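Local coordinates for ferulic acid decarboxylase 1 (Candida dubliniensis, PDB 4ZAD), which catalyses the reversible, prenylated-FMN-dependent decarboxylation of aromatic carboxylic acids such as ferulic, p-coumaric and cinnamic acid to their vinyl derivatives, at residues Ala37-Ala42 and Ile320-Leu325. Sequence-based numbering, arbitrary orientation.
Sequences AITRKA and ISNPGL. With 4LU (1-deoxy-5-O-phosphono-1-(3,3,4,5-tetramethyl-9,11-dioxo-2,3,8,9,10,11-hexahydro-7H-quinolino[1,8-fg]pteridin-12-ium-7-y l)-D-ribitol), chain E.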
ATOM      1  N   ALA A  37       4.817  21.874 -11.873  1.00 28.91           N
ATOM      2  CA  ALA A  37       5.024  21.819 -10.417  1.00 28.29           C
ATOM      3  C   ALA A  37       3.720  22.115  -9.736  1.00 27.76           C
ATOM      4  O   ALA A  37       3.336  21.389  -8.829  1.00 27.43           O
ATOM      5  CB  ALA A  37       6.068  22.790  -9.944  1.00 28.33           C
ATOM      6  N   ILE A  38       3.034  23.173 -10.149  1.00 27.07           N
ATOM      7  CA  ILE A  38       1.819  23.573  -9.426  1.00 27.30           C
ATOM      8  C   ILE A  38       0.813  22.394  -9.468  1.00 27.98           C
ATOM      9  O   ILE A  38       0.475  21.789  -8.420  1.00 27.28           O
ATOM     10  CB  ILE A  38       1.228  24.904  -9.970  1.00 27.40           C
ATOM     11  CG1 ILE A  38       2.185  26.088  -9.706  1.00 28.39           C
ATOM     12  CG2 ILE A  38      -0.049  25.233  -9.322  1.00 26.41           C
ATOM     13  CD1 ILE A  38       2.039  27.156 -10.697  1.00 26.86           C
ATOM     14  N   THR A  39       0.427  22.007 -10.685  1.00 28.06           N
ATOM     15  CA  THR A  39      -0.528  20.952 -10.874  1.00 27.84           C
ATOM     16  C   THR A  39      -0.151  19.747 -10.025  1.00 28.97           C
ATOM     17  O   THR A  39      -1.015  19.173  -9.346  1.00 30.05           O
ATOM     18  CB  THR A  39      -0.740  20.579 -12.396  1.00 27.74           C
ATOM     19  OG1 THR A  39       0.498  20.312 -13.037  1.00 25.64           O
ATOM     20  CG2 THR A  39      -1.451  21.706 -13.144  1.00 27.87           C
ATOM     21  N   ARG A  40       1.117  19.364 -10.042  1.00 29.29           N
ATOM     22  CA  ARG A  40       1.590  18.269  -9.214  1.00 30.17           C
ATOM     23  C   ARG A  40       1.328  18.421  -7.722  1.00 31.15           C
ATOM     24  O   ARG A  40       0.998  17.449  -7.059  1.00 31.38           O
ATOM     25  CB  ARG A  40       3.085  18.069  -9.400  1.00 30.50           C
ATOM     26  CG  ARG A  40       3.374  17.053 -10.482  1.00 32.62           C
ATOM     27  CD  ARG A  40       2.937  15.731  -9.973  1.00 33.78           C
ATOM     28  NE  ARG A  40       2.095  15.007 -10.898  1.00 35.89           N
ATOM     29  CZ  ARG A  40       1.488  13.870 -10.580  1.00 35.27           C
ATOM     30  NH1 ARG A  40       1.635  13.362  -9.365  1.00 35.05           N
ATOM     31  NH2 ARG A  40       0.750  13.234 -11.476  1.00 35.57           N
ATOM     32  N   LYS A  41       1.533  19.620  -7.193  1.00 32.04           N
ATOM     33  CA  LYS A  41       1.310  19.870  -5.801  1.00 33.08           C
ATOM     34  C   LYS A  41      -0.221  19.839  -5.535  1.00 33.29           C
ATOM     35  O   LYS A  41      -0.663  19.276  -4.529  1.00 33.47           O
ATOM     36  CB  LYS A  41       1.975  21.186  -5.406  1.00 33.86           C
ATOM     37  CG  LYS A  41       1.935  21.470  -3.919  1.00 37.20           C
ATOM     38  CD  LYS A  41       3.056  22.410  -3.413  1.00 41.99           C
ATOM     39  CE  LYS A  41       3.142  22.336  -1.830  1.00 46.01           C
ATOM     40  NZ  LYS A  41       4.013  23.365  -1.084  1.00 46.84           N
ATOM     41  N   ALA A  42      -1.013  20.373  -6.468  1.00 33.30           N
ATOM     42  CA  ALA A  42      -2.471  20.207  -6.475  1.00 34.12           C
ATOM     43  C   ALA A  42      -2.959  18.715  -6.412  1.00 34.95           C
ATOM     44  O   ALA A  42      -3.787  18.363  -5.585  1.00 35.71           O
ATOM     45  CB  ALA A  42      -3.059  20.898  -7.700  1.00 33.50           C
ATOM     46  N   ILE A 320      -5.308  20.107 -19.251  1.00 29.26           N
ATOM     47  CA  ILE A 320      -3.944  19.602 -19.217  1.00 28.05           C
ATOM     48  C   ILE A 320      -3.953  18.450 -18.200  1.00 26.36           C
ATOM     49  O   ILE A 320      -4.677  18.523 -17.217  1.00 23.98           O
ATOM     50  CB  ILE A 320      -3.005  20.832 -18.835  1.00 29.06           C
ATOM     51  CG1 ILE A 320      -2.652  21.648 -20.104  1.00 31.69           C
ATOM     52  CG2 ILE A 320      -1.771  20.482 -18.006  1.00 26.52           C
ATOM     53  CD1 ILE A 320      -1.838  20.883 -21.221  1.00 36.97           C
ATOM     54  N   SER A 321      -3.213  17.375 -18.492  1.00 25.49           N
ATOM     55  CA  SER A 321      -2.831  16.347 -17.499  1.00 24.73           C
ATOM     56  C   SER A 321      -1.312  16.126 -17.420  1.00 25.45           C
ATOM     57  O   SER A 321      -0.622  15.982 -18.427  1.00 25.51           O
ATOM     58  CB  SER A 321      -3.503  15.009 -17.763  1.00 24.42           C
ATOM     59  OG  SER A 321      -3.013  14.013 -16.886  1.00 20.83           O
ATOM     60  N   ASN A 322      -0.810  16.056 -16.198  1.00 26.04           N
ATOM     61  CA  ASN A 322       0.613  16.043 -15.947  1.00 26.33           C
ATOM     62  C   ASN A 322       0.876  14.805 -15.145  1.00 26.63           C
ATOM     63  O   ASN A 322       0.820  14.840 -13.921  1.00 26.60           O
ATOM     64  CB  ASN A 322       1.010  17.306 -15.192  1.00 26.24           C
ATOM     65  CG  ASN A 322       2.489  17.404 -14.940  1.00 27.22           C
ATOM     66  OD1 ASN A 322       3.307  16.804 -15.652  1.00 27.02           O
ATOM     67  ND2 ASN A 322       2.851  18.164 -13.897  1.00 27.59           N
ATOM     68  N   PRO A 323       1.138  13.695 -15.838  1.00 27.11           N
ATOM     69  CA  PRO A 323       1.159  12.396 -15.217  1.00 27.77           C
ATOM     70  C   PRO A 323       2.394  12.165 -14.388  1.00 27.91           C
ATOM     71  O   PRO A 323       3.456  12.673 -14.716  1.00 28.31           O
ATOM     72  CB  PRO A 323       1.168  11.434 -16.421  1.00 27.56           C
ATOM     73  CG  PRO A 323       0.731  12.216 -17.542  1.00 26.70           C
ATOM     74  CD  PRO A 323       1.305  13.555 -17.287  1.00 27.78           C
ATOM     75  N   GLY A 324       2.222  11.408 -13.320  1.00 28.04           N
ATOM     76  CA  GLY A 324       3.328  10.962 -12.500  1.00 28.34           C
ATOM     77  C   GLY A 324       2.855   9.969 -11.450  1.00 28.49           C
ATOM     78  O   GLY A 324       2.131   8.993 -11.755  1.00 28.12           O
ATOM     79  N   LEU A 325       3.262  10.222 -10.207  1.00 28.10           N
ATOM     80  CA  LEU A 325       2.845   9.384  -9.100  1.00 27.92           C
ATOM     81  C   LEU A 325       1.368   9.498  -8.926  1.00 26.72           C
ATOM     82  O   LEU A 325       0.783  10.431  -9.445  1.00 26.01           O
ATOM     83  CB  LEU A 325       3.553   9.774  -7.790  1.00 28.14           C
ATOM     84  CG  LEU A 325       4.854   8.976  -7.747  1.00 29.37           C
ATOM     85  CD1 LEU A 325       6.030   9.880  -8.250  1.00 28.02           C
ATOM     86  CD2 LEU A 325       5.060   8.358  -6.385  1.00 30.08           C
TER
HETATM   87  C9  4LU E 603      -5.196   8.630 -21.158  1.00 25.48           C
HETATM   88  C8  4LU E 603      -5.415   9.873 -20.551  1.00 23.73           C
HETATM   89  C7  4LU E 603      -4.431  10.871 -20.587  1.00 23.50           C
HETATM   90  C10 4LU E 603      -3.124   7.255 -23.883  1.00 31.52           C
HETATM   91  C6  4LU E 603      -3.121  10.539 -21.217  1.00 26.69           C
HETATM   92  N3  4LU E 603      -1.171   7.050 -25.781  1.00 35.70           N
HETATM   93  C2  4LU E 603      -2.230   6.234 -25.830  1.00 33.13           C
HETATM   94  C13 4LU E 603      -2.486  12.514 -22.375  1.00 29.97           C
HETATM   95  C5  4LU E 603      -2.049  11.537 -21.309  1.00 29.47           C
HETATM   96  C1  4LU E 603      -0.768   9.717 -22.472  1.00 31.33           C
HETATM   97  O2  4LU E 603      -2.281   5.423 -26.764  1.00 30.21           O
HETATM   98  N1  4LU E 603      -3.199   6.331 -24.887  1.00 33.42           N
HETATM   99  C4  4LU E 603      -1.033   7.968 -24.803  1.00 34.33           C
HETATM  100  O4  4LU E 603       0.009   8.663 -24.884  1.00 35.46           O
HETATM  101  C4A 4LU E 603      -1.991   8.096 -23.824  1.00 31.85           C
HETATM  102  N5  4LU E 603      -1.758   8.871 -22.463  1.00 30.35           N
HETATM  103  C3  4LU E 603      -0.856  10.999 -21.940  1.00 31.29           C
HETATM  104  C12 4LU E 603      -1.782  12.304 -20.018  1.00 25.41           C
HETATM  105  C5A 4LU E 603      -2.933   9.186 -21.802  1.00 26.84           C
HETATM  106  C7M 4LU E 603      -4.630  12.231 -19.971  1.00 18.57           C
HETATM  107  C8M 4LU E 603      -6.764  10.090 -19.916  1.00 19.71           C
HETATM  108  C9A 4LU E 603      -4.053   8.330 -21.915  1.00 26.54           C
HETATM  109  N10 4LU E 603      -4.121   7.343 -22.960  1.00 26.88           N
HETATM  110  C1' 4LU E 603      -4.874   6.095 -22.771  1.00 25.72           C
HETATM  111  C2' 4LU E 603      -6.026   6.083 -23.776  1.00 23.97           C
HETATM  112  O2' 4LU E 603      -6.692   7.361 -23.725  1.00 25.48           O
HETATM  113  C3' 4LU E 603      -7.011   4.935 -23.524  1.00 22.32           C
HETATM  114  O3' 4LU E 603      -6.343   3.668 -23.702  1.00 19.77           O
HETATM  115  C4' 4LU E 603      -8.240   5.001 -24.457  1.00 20.41           C
HETATM  116  O4' 4LU E 603      -8.935   3.751 -24.413  1.00 16.95           O
HETATM  117  C5' 4LU E 603      -7.833   5.249 -25.919  1.00 20.03           C
HETATM  118  O5' 4LU E 603      -8.924   5.258 -26.818  1.00 15.72           O
HETATM  119  P   4LU E 603      -9.266   4.052 -27.792  1.00 19.83           P
HETATM  120  O2P 4LU E 603     -10.347   4.745 -28.621  1.00 13.58           O
HETATM  121  O3P 4LU E 603      -9.716   2.934 -26.826  1.00 16.03           O
HETATM  122  O1P 4LU E 603      -7.984   3.714 -28.523  1.00 15.88           O
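Arg40, on helix 34-45, reaches into the loop 320-325 that follows strand 317-319 and binds its backbone carbonyls, a buried polar contact behind the cofactor pocket. It illustrates how one guanidinium can hold an irregular loop through main-chain oxygens. Two of its nitrogens meet Asn322 O side-on: NH2 donates over 2.9 Å with an N-H...O angle of 160°, while NE makes a more bent bond to that same oxygen, which lies in the guanidinium plane. NH1 donates to Leu325 O over 3.1 Å from above that carbonyl's plane; NH2 adds a weak bond to the same oxygen. The arginine chain bends at its second and third torsions (chi2 -69°), carrying its head from the flank of the helix to the loop. Gly324 CA lies over one face of the head, 3.5 Å above its plane. Salt bridges from NH2 to Asp328 and from NH1 to Glu44 probably offset its charge, and Asp328 also accepts a hydrogen bond from Gly324 N, so one carboxylate joins arginine and loop.

Alongside, the Asn322 amide is turned 80° from the guanidinium. Its ND2 packs against Arg40 CG and comes to 3.3 Å from Thr39 OG1. ND2 is hydrogen-bonded to Tyr496 of the second subunit, and Thr39 OG1 to Val35 O within its own helix. Beyond this layer, Pro323 CG touches the cofactor at C12 (3.5 Å) and Ser321 CB packs on its methyl C7M. Arg40, on helix 34-45 of the N-terminal domain, is consistent with a second-shell residue behind the first-shell loop of the UbiD-family prenylated-FMN site.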